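Local coordinates for protein agarase (Pseudoalteromonas fuliginea, PDB 6XJ9) that probably hydrolyses agarose, the neutral galactan of red-algal agar, as a marine bacterial family 50 glycoside hydrolase, at residues K237-S240 with E241-L245; L292-P295 with D296-Y300; T481-A484 with N485-S489. All coordinates share one frame; numbering follows the deposited sequence.

Interaction 1 (K237-S240 with E241-L245); sequences KVHS and EAELL
Glu243 OE2 is gripped by two consecutive backbone amides of the segment leading into helix 242-252. The amide of His239 supplies the shorter bond, N to Glu243 OE2 2.5 Å, and meets the oxygen almost end-on to its C-O bond. The amide of Ser240 comes to the same Glu243 OE2 over 3.1 Å, on the anti lone pair and with a more bent N-H (143°). Glu243 reaches both because CG stands opposite its own carbonyl carbon (chi1 -65°) and the chain then runs straight, carrying the carboxylate back over the incoming loop. Its backbone amide makes the reverse link: Glu243 N donates to Ser240 O at 2.9 Å, from above the carbonyl plane. Side chain and amide thus clasp Ser240 at both its N and its O. The Ser240 N bond is the glutamate half of a capping box; the serine hydroxyl does not close the other half but rests against the glutamate, OG to Glu243 CG 3.6 Å. Val238 CG2 also packs on Leu244 CD2 at 4.0 Å, the two side chains crossing at about a right angle, while Arg404 of helix 397-406 also touches Leu244. His239 NE2 is hydrogen-bonded to Glu233 OE2. Two amide donors on one oxygen, with Arg742 in a long, weak ion pair with Glu243 OE1, would probably favour the ionised carboxylate and fix the loop where the helix begins.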
loop_
_atom_site.group_PDB
_atom_site.type_symbol
_atom_site.label_atom_id
_atom_site.label_comp_id
_atom_site.label_asym_id
_atom_site.label_seq_id
_atom_site.Cartn_x
_atom_site.Cartn_y
_atom_site.Cartn_z
ATOM N N LYS A 237 -6.909 12.913 2.953
ATOM C CA LYS A 237 -7.884 13.971 3.171
ATOM C C LYS A 237 -7.164 15.309 3.372
ATOM O O LYS A 237 -6.222 15.389 4.156
ATOM C CB LYS A 237 -8.776 13.641 4.375
ATOM C CG LYS A 237 -9.757 14.741 4.770
ATOM C CD LYS A 237 -10.870 14.300 5.721
ATOM C CE LYS A 237 -11.921 15.373 5.915
ATOM N NZ LYS A 237 -13.046 14.927 6.780
ATOM N N VAL A 238 -7.653 16.350 2.689
ATOM C CA VAL A 238 -7.140 17.713 2.749
ATOM C C VAL A 238 -7.861 18.456 3.873
ATOM O O VAL A 238 -9.087 18.371 3.998
ATOM C CB VAL A 238 -7.349 18.425 1.394
ATOM C CG1 VAL A 238 -7.268 19.944 1.520
ATOM C CG2 VAL A 238 -6.364 17.943 0.339
ATOM N N HIS A 239 -7.094 19.204 4.682
ATOM C CA HIS A 239 -7.689 19.940 5.788
ATOM C C HIS A 239 -7.662 21.451 5.560
ATOM O O HIS A 239 -8.474 22.170 6.136
ATOM C CB HIS A 239 -7.093 19.508 7.134
ATOM C CG HIS A 239 -7.554 18.152 7.547
ATOM N ND1 HIS A 239 -8.850 17.915 7.964
ATOM C CD2 HIS A 239 -6.911 16.965 7.596
ATOM C CE1 HIS A 239 -8.985 16.639 8.268
ATOM N NE2 HIS A 239 -7.810 16.035 8.048
ATOM N N SER A 240 -6.733 21.930 4.724
ATOM C CA SER A 240 -6.659 23.354 4.448
ATOM C C SER A 240 -6.261 23.582 2.996
ATOM O O SER A 240 -5.524 22.784 2.419
ATOM C CB SER A 240 -5.713 24.062 5.394
ATOM O OG SER A 240 -4.375 23.617 5.199
ATOM N N GLU A 241 -6.734 24.705 2.449
ATOM C CA GLU A 241 -6.440 25.122 1.090
ATOM C C GLU A 241 -4.935 25.122 0.822
ATOM O O GLU A 241 -4.523 24.832 -0.297
ATOM C CB GLU A 241 -7.079 26.483 0.818
ATOM C CG GLU A 241 -6.833 26.996 -0.585
ATOM C CD GLU A 241 -7.826 28.058 -1.012
ATOM O OE1 GLU A 241 -8.989 27.994 -0.562
ATOM O OE2 GLU A 241 -7.432 28.944 -1.793
ATOM N N ALA A 242 -4.124 25.447 1.843
ATOM C CA ALA A 242 -2.677 25.567 1.700
ATOM C C ALA A 242 -2.049 24.236 1.298
ATOM O O ALA A 242 -0.962 24.203 0.719
ATOM C CB ALA A 242 -2.054 26.086 2.983
ATOM N N GLU A 243 -2.719 23.133 1.636
ATOM C CA GLU A 243 -2.191 21.814 1.319
ATOM C C GLU A 243 -2.204 21.595 -0.193
ATOM O O GLU A 243 -1.357 20.872 -0.712
ATOM C CB GLU A 243 -2.996 20.726 2.030
ATOM C CG GLU A 243 -2.884 20.766 3.542
ATOM C CD GLU A 243 -3.488 19.544 4.213
ATOM O OE1 GLU A 243 -2.832 18.490 4.209
ATOM O OE2 GLU A 243 -4.616 19.643 4.719
ATOM N N LEU A 244 -3.173 22.216 -0.878
ATOM C CA LEU A 244 -3.316 22.131 -2.328
ATOM C C LEU A 244 -2.094 22.767 -2.993
ATOM O O LEU A 244 -1.520 22.187 -3.909
ATOM C CB LEU A 244 -4.601 22.847 -2.774
ATOM C CG LEU A 244 -5.940 22.347 -2.220
ATOM C CD1 LEU A 244 -7.103 23.024 -2.938
ATOM C CD2 LEU A 244 -6.067 20.835 -2.342
ATOM N N LEU A 245 -1.680 23.950 -2.504
ATOM C CA LEU A 245 -0.543 24.658 -3.087
ATOM C C LEU A 245 0.725 23.860 -2.799
ATOM O O LEU A 245 1.586 23.697 -3.664
ATOM C CB LEU A 245 -0.436 26.069 -2.495
ATOM C CG LEU A 245 -1.722 26.894 -2.397
ATOM C CD1 LEU A 245 -1.410 28.305 -1.909
ATOM C CD2 LEU A 245 -2.455 26.955 -3.726
#

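Interaction 2 (L292-P295 with D296-Y300)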
loop_
_atom_site.group_PDB
_atom_site.type_symbol
_atom_site.label_atom_id
_atom_site.label_comp_id
_atom_site.label_asym_id
_atom_site.label_seq_id
_atom_site.Cartn_x
_atom_site.Cartn_y
_atom_site.Cartn_z
ATOM N N LEU A 292 -0.275 -3.073 -31.264
ATOM C CA LEU A 292 -0.414 -1.890 -32.089
ATOM C C LEU A 292 0.983 -1.534 -32.565
ATOM O O LEU A 292 1.965 -2.106 -32.096
ATOM C CB LEU A 292 -1.058 -0.741 -31.303
ATOM C CG LEU A 292 -2.522 -0.949 -30.898
ATOM C CD1 LEU A 292 -3.111 0.341 -30.326
ATOM C CD2 LEU A 292 -3.366 -1.456 -32.065
ATOM N N VAL A 293 1.032 -0.580 -33.495
ATOM C CA VAL A 293 2.275 -0.038 -34.001
ATOM C C VAL A 293 2.088 1.475 -34.031
ATOM O O VAL A 293 1.077 1.952 -34.537
ATOM C CB VAL A 293 2.581 -0.600 -35.405
ATOM C CG1 VAL A 293 3.913 -0.117 -35.955
ATOM C CG2 VAL A 293 2.484 -2.115 -35.447
ATOM N N ASP A 294 3.060 2.210 -33.470
ATOM C CA ASP A 294 2.983 3.663 -33.419
ATOM C C ASP A 294 3.341 4.235 -34.795
ATOM O O ASP A 294 3.816 3.500 -35.660
ATOM C CB ASP A 294 3.760 4.228 -32.215
ATOM C CG ASP A 294 5.254 4.450 -32.424
ATOM O OD1 ASP A 294 5.703 4.428 -33.596
ATOM O OD2 ASP A 294 5.962 4.681 -31.412
ATOM N N PRO A 295 3.116 5.548 -35.050
ATOM C CA PRO A 295 3.449 6.163 -36.337
ATOM C C PRO A 295 4.871 5.977 -36.871
ATOM O O PRO A 295 5.065 6.043 -38.084
ATOM C CB PRO A 295 3.187 7.647 -36.068
ATOM C CG PRO A 295 2.016 7.608 -35.098
ATOM C CD PRO A 295 2.401 6.485 -34.155
ATOM N N ASP A 296 5.830 5.748 -35.957
ATOM C CA ASP A 296 7.254 5.606 -36.233
ATOM C C ASP A 296 7.645 4.134 -36.394
ATOM O O ASP A 296 8.791 3.830 -36.720
ATOM C CB ASP A 296 8.094 6.275 -35.136
ATOM C CG ASP A 296 7.885 7.777 -35.057
ATOM O OD1 ASP A 296 7.517 8.367 -36.096
ATOM O OD2 ASP A 296 8.111 8.349 -33.967
ATOM N N GLY A 297 6.685 3.227 -36.185
ATOM C CA GLY A 297 6.887 1.807 -36.458
ATOM C C GLY A 297 7.307 0.987 -35.235
ATOM O O GLY A 297 7.645 -0.192 -35.370
ATOM N N TYR A 298 7.290 1.599 -34.042
ATOM C CA TYR A 298 7.623 0.870 -32.830
ATOM C C TYR A 298 6.369 0.185 -32.299
ATOM O O TYR A 298 5.276 0.717 -32.456
ATOM C CB TYR A 298 8.102 1.824 -31.733
ATOM C CG TYR A 298 9.380 2.540 -32.067
ATOM C CD1 TYR A 298 10.602 1.902 -31.931
ATOM C CD2 TYR A 298 9.366 3.838 -32.555
ATOM C CE1 TYR A 298 11.788 2.537 -32.257
ATOM C CE2 TYR A 298 10.545 4.494 -32.874
ATOM C CZ TYR A 298 11.756 3.840 -32.720
ATOM O OH TYR A 298 12.926 4.456 -33.043
ATOM N N LEU A 299 6.547 -0.955 -31.618
ATOM C CA LEU A 299 5.420 -1.645 -30.998
ATOM C C LEU A 299 4.789 -0.760 -29.926
ATOM O O LEU A 299 5.471 0.052 -29.304
ATOM C CB LEU A 299 5.851 -2.997 -30.418
ATOM C CG LEU A 299 6.263 -4.088 -31.410
ATOM C CD1 LEU A 299 6.160 -5.447 -30.745
ATOM C CD2 LEU A 299 5.422 -4.063 -32.681
ATOM N N TYR A 300 3.479 -0.938 -29.715
ATOM C CA TYR A 300 2.703 -0.038 -28.872
ATOM C C TYR A 300 1.537 -0.810 -28.272
ATOM O O TYR A 300 0.865 -1.560 -28.971
ATOM C CB TYR A 300 2.207 1.152 -29.699
ATOM C CG TYR A 300 1.380 2.195 -28.983
ATOM C CD1 TYR A 300 1.970 3.246 -28.295
ATOM C CD2 TYR A 300 -0.005 2.142 -29.016
ATOM C CE1 TYR A 300 1.200 4.199 -27.637
ATOM C CE2 TYR A 300 -0.785 3.088 -28.375
ATOM C CZ TYR A 300 -0.186 4.128 -27.686
ATOM O OH TYR A 300 -0.972 5.069 -27.073
HETATM O O HOH W 1 7.389 6.923 -31.632
#
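Leu292 and Tyr300 form an antiparallel hydrogen-bonded pair and Val293 and Leu299 the non-hydrogen-bonded pair beside it, where strands 289-293 and 299-305 join in a beta hairpin. The connection is a type I turn from Asp294 to Gly297 followed by a G1 beta bulge: Gly297 N bonds to Asp294 O, while Asp294 N donates to Tyr298 O at 2.9 Å. Gly297 has a left-handed backbone (phi 95°) in which a beta carbon would strike the preceding carbonyl, and Val293 CG1 packs on its CA at 3.6 Å. Asp294 organises the turn from within. Its CG sits between the backbone N and the carbonyl carbon (chi1 85°), holding OD1 over the loop, where Asp296 N bonds to Asp294 OD1 at 2.7 Å in an Asx turn. Tyr298 N approaches that oxygen from the opposite face of the carboxylate, at 3.3 Å. On the sheet face of Leu292, CD1 of that residue meets the edge of the Tyr300 ring at CD2, 3.8 Å away, and Tyr300 OH goes on to Ser431 O. Asp296 OD2 has a salt bridge to Arg265, and one water donates both to Asp296 OD2 at 2.8 Å and to Asp294 OD2 at 2.7 Å.

Interaction 3 (T481-A484 with N485-S489)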
loop_
_atom_site.group_PDB
_atom_site.type_symbol
_atom_site.label_atom_id
_atom_site.label_comp_id
_atom_site.label_asym_id
_atom_site.label_seq_id
_atom_site.Cartn_x
_atom_site.Cartn_y
_atom_site.Cartn_z
ATOM N N THR A 481 -27.405 6.660 -42.027
ATOM C CA THR A 481 -26.152 6.855 -42.740
ATOM C C THR A 481 -25.771 8.335 -42.768
ATOM O O THR A 481 -24.606 8.668 -42.563
ATOM C CB THR A 481 -26.211 6.194 -44.120
ATOM O OG1 THR A 481 -26.324 4.794 -43.858
ATOM C CG2 THR A 481 -24.995 6.493 -44.972
ATOM N N VAL A 482 -26.750 9.216 -43.023
ATOM C CA VAL A 482 -26.501 10.652 -42.975
ATOM C C VAL A 482 -25.888 11.015 -41.617
ATOM O O VAL A 482 -24.857 11.675 -41.560
ATOM C CB VAL A 482 -27.770 11.478 -43.293
ATOM C CG1 VAL A 482 -27.544 12.976 -43.138
ATOM C CG2 VAL A 482 -28.340 11.174 -44.672
ATOM N N ARG A 483 -26.496 10.540 -40.524
ATOM C CA ARG A 483 -26.099 10.950 -39.182
ATOM C C ARG A 483 -24.762 10.321 -38.785
ATOM O O ARG A 483 -23.978 10.937 -38.061
ATOM C CB ARG A 483 -27.213 10.653 -38.173
ATOM C CG ARG A 483 -28.385 11.629 -38.228
ATOM C CD ARG A 483 -28.156 12.823 -37.317
ATOM N NE ARG A 483 -27.296 13.872 -37.848
ATOM C CZ ARG A 483 -26.376 14.551 -37.157
ATOM N NH1 ARG A 483 -26.141 14.272 -35.887
ATOM N NH2 ARG A 483 -25.671 15.494 -37.757
ATOM N N ALA A 484 -24.515 9.086 -39.240
ATOM C CA ALA A 484 -23.225 8.435 -39.030
ATOM C C ALA A 484 -22.127 9.280 -39.669
ATOM O O ALA A 484 -21.144 9.625 -39.017
ATOM C CB ALA A 484 -23.241 7.040 -39.617
ATOM N N ASN A 485 -22.317 9.599 -40.956
ATOM C CA ASN A 485 -21.377 10.404 -41.733
ATOM C C ASN A 485 -21.093 11.716 -41.012
ATOM O O ASN A 485 -19.941 12.071 -40.798
ATOM C CB ASN A 485 -21.901 10.684 -43.143
ATOM C CG ASN A 485 -21.712 9.507 -44.071
ATOM O OD1 ASN A 485 -20.800 8.708 -43.873
ATOM N ND2 ASN A 485 -22.556 9.402 -45.089
ATOM N N GLU A 486 -22.161 12.413 -40.612
ATOM C CA GLU A 486 -22.067 13.720 -39.982
ATOM C C GLU A 486 -21.356 13.635 -38.629
ATOM O O GLU A 486 -20.565 14.516 -38.291
ATOM C CB GLU A 486 -23.464 14.326 -39.858
ATOM C CG GLU A 486 -23.882 15.101 -41.103
ATOM C CD GLU A 486 -25.350 15.480 -41.248
ATOM O OE1 GLU A 486 -25.764 15.766 -42.401
ATOM O OE2 GLU A 486 -26.082 15.483 -40.226
ATOM N N THR A 487 -21.649 12.585 -37.844
ATOM C CA THR A 487 -20.946 12.357 -36.589
ATOM C C THR A 487 -19.448 12.195 -36.855
ATOM O O THR A 487 -18.611 12.804 -36.186
ATOM C CB THR A 487 -21.510 11.128 -35.862
ATOM O OG1 THR A 487 -22.902 11.370 -35.674
ATOM C CG2 THR A 487 -20.846 10.847 -34.530
ATOM N N VAL A 488 -19.094 11.357 -37.830
ATOM C CA VAL A 488 -17.681 11.039 -37.995
ATOM C C VAL A 488 -16.947 12.269 -38.528
ATOM O O VAL A 488 -15.794 12.520 -38.163
ATOM C CB VAL A 488 -17.456 9.775 -38.847
ATOM C CG1 VAL A 488 -15.974 9.580 -39.173
ATOM C CG2 VAL A 488 -17.995 8.544 -38.128
ATOM N N SER A 489 -17.641 13.039 -39.373
ATOM C CA SER A 489 -17.135 14.305 -39.884
ATOM C C SER A 489 -16.755 15.260 -38.751
ATOM O O SER A 489 -15.717 15.912 -38.807
ATOM C CB SER A 489 -18.128 14.946 -40.821
ATOM O OG SER A 489 -17.524 16.072 -41.438
#
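Arg483 and Glu486, three residues apart on helix 478-495, are joined by a salt bridge in which Arg483 NH2 lies 2.5 Å from Glu486 OE2. The oxygen sits in the guanidinium plane, at the edge, and receives the N-H on its anti lone pair; a weak second bond runs from Arg483 NE to the same Glu486 OE2 at 3.1 Å. Both nitrogens therefore converge on one oxygen, and the guanidinium and carboxylate planes stand 58° apart. The arginine doubles back to achieve this: bends at chi2 (-89°) and chi3 (80°) fold the chain along the helix. On the far side of the guanidinium, Arg483 NH1 bonds to Ile456 O, tying the helix to a loop. With an alanine here, Glu486 would probably lose its charged mate and Ile456 O the donor that reaches it from this helix. Arg483 O is itself doubly bound, with Thr487 OG1 at 2.7 Å and Thr487 N at 2.9 Å coming from opposite faces of the carbonyl plane. Further out, Glu486 lies alongside Val482, whose CG1 is 3.4 Å from Glu486 OE1. Thr481 and Asn485 likewise run side by side, CG2 to ND2 3.8 Å. These two, with Ala484 and Val488, pack on helix 584-609 through Val601 and Ala605. The helix thus carries its ion pair apart from the face laid on its neighbour, and the bonds from Arg483 NE and NH2 to Glu486 and from NH1 to Ile456 O probably hold the guanidinium in place, joining Glu486 to the loop by charge and hydrogen bonding together.

The three contacts follow one another along the chain and do not touch. Interaction 1 lies where the loop after strand 199-210 runs into helix 242-252; its centre is 41 Å from that of interaction 2 and 46 Å from that of interaction 3. The latter two are closer, 29 Å between centres and about 18 Å between nearest atoms. Strand 501-506 relates them: it follows helix 478-495 of interaction 3, and its Val502 touches Leu292 and Tyr300 of interaction 2. They sit at a helix start, in a hairpin and within a single helix of an enzyme that probably has a (beta/alpha)8-barrel catalytic fold, as in related family 50 enzymes.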